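Putative sugar ABC transporter (Yersinia enterocolitica subsp. enterocolitica 8081, PDB 5ULB) probably serves as the sugar-binding component of an ABC transporter, and holds 5-seleno analogues of methylthioribose in a pocket between its two lobes. Local coordinates at residues I232-I237 and N251-V256. Residues are numbered along the deposited sequence; the frame is centred on the assembly and turned at random.
Sequences IKLYSI and NSPWKV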
loop_
_atom_site.group_PDB
_atom_site.type_symbol
_atom_site.label_atom_id
_atom_site.label_comp_id
_atom_site.label_asym_id
_atom_site.label_seq_id
_atom_site.Cartn_x
_atom_site.Cartn_y
_atom_site.Cartn_z
ATOM N N ILE A 232 -1.232 -23.561 -11.489
ATOM C CA ILE A 232 -0.861 -22.965 -10.183
ATOM C C ILE A 232 -1.736 -21.831 -9.923
ATOM O O ILE A 232 -1.879 -20.921 -10.708
ATOM C CB ILE A 232 0.640 -22.553 -10.236
ATOM C CG1 ILE A 232 1.524 -23.741 -10.526
ATOM C CG2 ILE A 232 1.000 -21.805 -8.987
ATOM C CD1 ILE A 232 2.999 -23.361 -10.793
ATOM N N LYS A 233 -2.329 -21.771 -8.699
ATOM C CA LYS A 233 -3.227 -20.703 -8.319
ATOM C C LYS A 233 -2.540 -19.583 -7.542
ATOM O O LYS A 233 -1.666 -19.862 -6.730
ATOM C CB LYS A 233 -4.411 -21.300 -7.529
ATOM C CG LYS A 233 -5.219 -22.304 -8.374
ATOM C CD LYS A 233 -5.520 -21.842 -9.835
ATOM C CE LYS A 233 -6.243 -22.894 -10.688
ATOM N NZ LYS A 233 -6.144 -22.680 -12.215
ATOM N N LEU A 234 -2.948 -18.352 -7.816
ATOM C CA LEU A 234 -2.346 -17.185 -7.223
ATOM C C LEU A 234 -3.280 -16.477 -6.202
ATOM O O LEU A 234 -4.468 -16.282 -6.516
ATOM C CB LEU A 234 -1.997 -16.055 -8.222
ATOM C CG LEU A 234 -1.069 -16.298 -9.283
ATOM C CD1 LEU A 234 -1.040 -15.154 -10.310
ATOM C CD2 LEU A 234 0.321 -16.501 -8.670
ATOM N N TYR A 235 -2.717 -16.118 -5.060
ATOM C CA TYR A 235 -3.446 -15.437 -3.977
ATOM C C TYR A 235 -2.607 -14.237 -3.629
ATOM O O TYR A 235 -1.456 -14.378 -3.267
ATOM C CB TYR A 235 -3.552 -16.405 -2.794
ATOM C CG TYR A 235 -4.343 -17.660 -3.097
ATOM C CD1 TYR A 235 -3.774 -18.697 -3.791
ATOM C CD2 TYR A 235 -5.694 -17.767 -2.789
ATOM C CE1 TYR A 235 -4.517 -19.819 -4.139
ATOM C CE2 TYR A 235 -6.438 -18.861 -3.132
ATOM C CZ TYR A 235 -5.827 -19.885 -3.781
ATOM O OH TYR A 235 -6.550 -20.977 -4.175
ATOM N N SER A 236 -3.225 -13.028 -3.692
ATOM C CA SER A 236 -2.471 -11.791 -3.507
ATOM C C SER A 236 -3.037 -10.869 -2.472
ATOM O O SER A 236 -4.229 -10.803 -2.204
ATOM C CB SER A 236 -2.426 -11.070 -4.913
ATOM O OG SER A 236 -1.406 -10.072 -4.980
ATOM N N ILE A 237 -2.135 -9.997 -2.041
ATOM C CA ILE A 237 -2.421 -8.735 -1.357
ATOM C C ILE A 237 -2.301 -7.600 -2.390
ATOM O O ILE A 237 -1.493 -7.720 -3.362
ATOM C CB ILE A 237 -1.469 -8.580 -0.174
ATOM C CG1 ILE A 237 -1.776 -9.692 0.885
ATOM C CG2 ILE A 237 -1.568 -7.209 0.471
ATOM C CD1 ILE A 237 -0.826 -9.806 2.010
ATOM N N ASN A 251 -7.869 -18.183 -18.834
ATOM C CA ASN A 251 -6.983 -19.109 -18.098
ATOM C C ASN A 251 -6.363 -18.512 -16.848
ATOM O O ASN A 251 -5.385 -19.059 -16.270
ATOM C CB ASN A 251 -5.932 -19.810 -19.022
ATOM C CG ASN A 251 -6.588 -20.485 -20.180
ATOM O OD1 ASN A 251 -7.605 -21.211 -20.019
ATOM N ND2 ASN A 251 -6.025 -20.300 -21.332
ATOM N N SER A 252 -6.820 -17.318 -16.479
ATOM C CA SER A 252 -6.271 -16.677 -15.378
ATOM C C SER A 252 -6.308 -17.428 -14.019
ATOM O O SER A 252 -7.337 -17.795 -13.534
ATOM C CB SER A 252 -6.958 -15.313 -15.128
ATOM O OG SER A 252 -6.363 -14.727 -13.932
ATOM N N PRO A 253 -5.125 -17.624 -13.438
ATOM C CA PRO A 253 -4.970 -18.275 -12.134
ATOM C C PRO A 253 -5.088 -17.304 -10.949
ATOM O O PRO A 253 -4.860 -17.709 -9.835
ATOM C CB PRO A 253 -3.576 -18.826 -12.187
ATOM C CG PRO A 253 -2.855 -17.994 -13.047
ATOM C CD PRO A 253 -3.803 -17.471 -14.045
ATOM N N TRP A 254 -5.443 -16.040 -11.173
ATOM C CA TRP A 254 -5.410 -15.028 -10.092
ATOM C C TRP A 254 -6.747 -15.072 -9.327
ATOM O O TRP A 254 -7.729 -14.493 -9.755
ATOM C CB TRP A 254 -5.161 -13.633 -10.697
ATOM C CG TRP A 254 -4.845 -12.551 -9.677
ATOM C CD1 TRP A 254 -5.422 -12.306 -8.438
ATOM C CD2 TRP A 254 -3.818 -11.566 -9.756
ATOM N NE1 TRP A 254 -4.843 -11.257 -7.845
ATOM C CE2 TRP A 254 -3.855 -10.776 -8.612
ATOM C CE3 TRP A 254 -2.857 -11.247 -10.750
ATOM C CZ2 TRP A 254 -2.972 -9.713 -8.394
ATOM C CZ3 TRP A 254 -1.968 -10.252 -10.511
ATOM C CH2 TRP A 254 -2.055 -9.511 -9.369
ATOM N N LYS A 255 -6.761 -15.794 -8.206
ATOM C CA LYS A 255 -7.986 -16.141 -7.512
ATOM C C LYS A 255 -8.535 -15.079 -6.560
ATOM O O LYS A 255 -9.758 -14.984 -6.427
ATOM C CB LYS A 255 -7.775 -17.433 -6.706
ATOM C CG LYS A 255 -7.426 -18.615 -7.411
ATOM C CD LYS A 255 -8.181 -18.790 -8.681
ATOM C CE LYS A 255 -9.371 -19.484 -8.363
ATOM N NZ LYS A 255 -9.091 -20.862 -8.983
ATOM N N VAL A 256 -7.659 -14.314 -5.933
ATOM C CA VAL A 256 -8.117 -13.364 -4.919
ATOM C C VAL A 256 -7.069 -12.288 -4.785
ATOM O O VAL A 256 -5.868 -12.553 -4.886
ATOM C CB VAL A 256 -8.412 -13.973 -3.629
ATOM C CG1 VAL A 256 -7.208 -14.467 -2.846
ATOM C CG2 VAL A 256 -9.207 -13.093 -2.650
#
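L234 bonds to segment 251-256 through both its N and its O: the N donates to P253 O (2.9 Å), nearly straight at 167°, and the O accepts from K255 N (2.9 Å) in the carbonyl plane. These two bonds straddle W254, the pattern of a parallel pair. The next bond joins S236 N to V256 O (2.9 Å). From P253 O to V256 O is three steps, against two from L234 N to S236 N, so segment 251-256 has one residue extra. K255 takes up the slack with helical backbone angles (psi -33°), consistent with a beta bulge. Proline suits position 253 because its carbonyl, not the hydrogen it lacks, is needed here.

L234 and W254 share one face of the sheet: L234 CD1 reaches W254 CE3 and P253 CG, both at 4.3 Å, with Y221 of helix 214-226 packed against L234 and P253. The indole, with CG anti to the backbone N (chi1 -169°), extends along S236, whose OG lies 3.8 Å from W254 CZ2. Serine is small enough to fit beside that ring, and its buried hydroxyl is satisfied by I237 O and T217.

Strands 233-237 and 254-259 are joined through helix 241-248 as a beta-alpha-beta unit of the periplasmic binding protein fold; the first leads directly into D238, which lines the sugar pocket.

On the other face, V256 CG1 packs 3.6 Å from Y235 CD2, the two side chains crossing at about a right angle, while K255 CB sits over one ring face near its rim. The buried tyrosine's hydroxyl hydrogen-bonds to D138. The long lysine chains lie along the partly exposed margin; their like charges, 4.7 Å apart from K233 NZ to K255 NZ, probably disfavour closer approach, and K233 NZ bonds to T230 O.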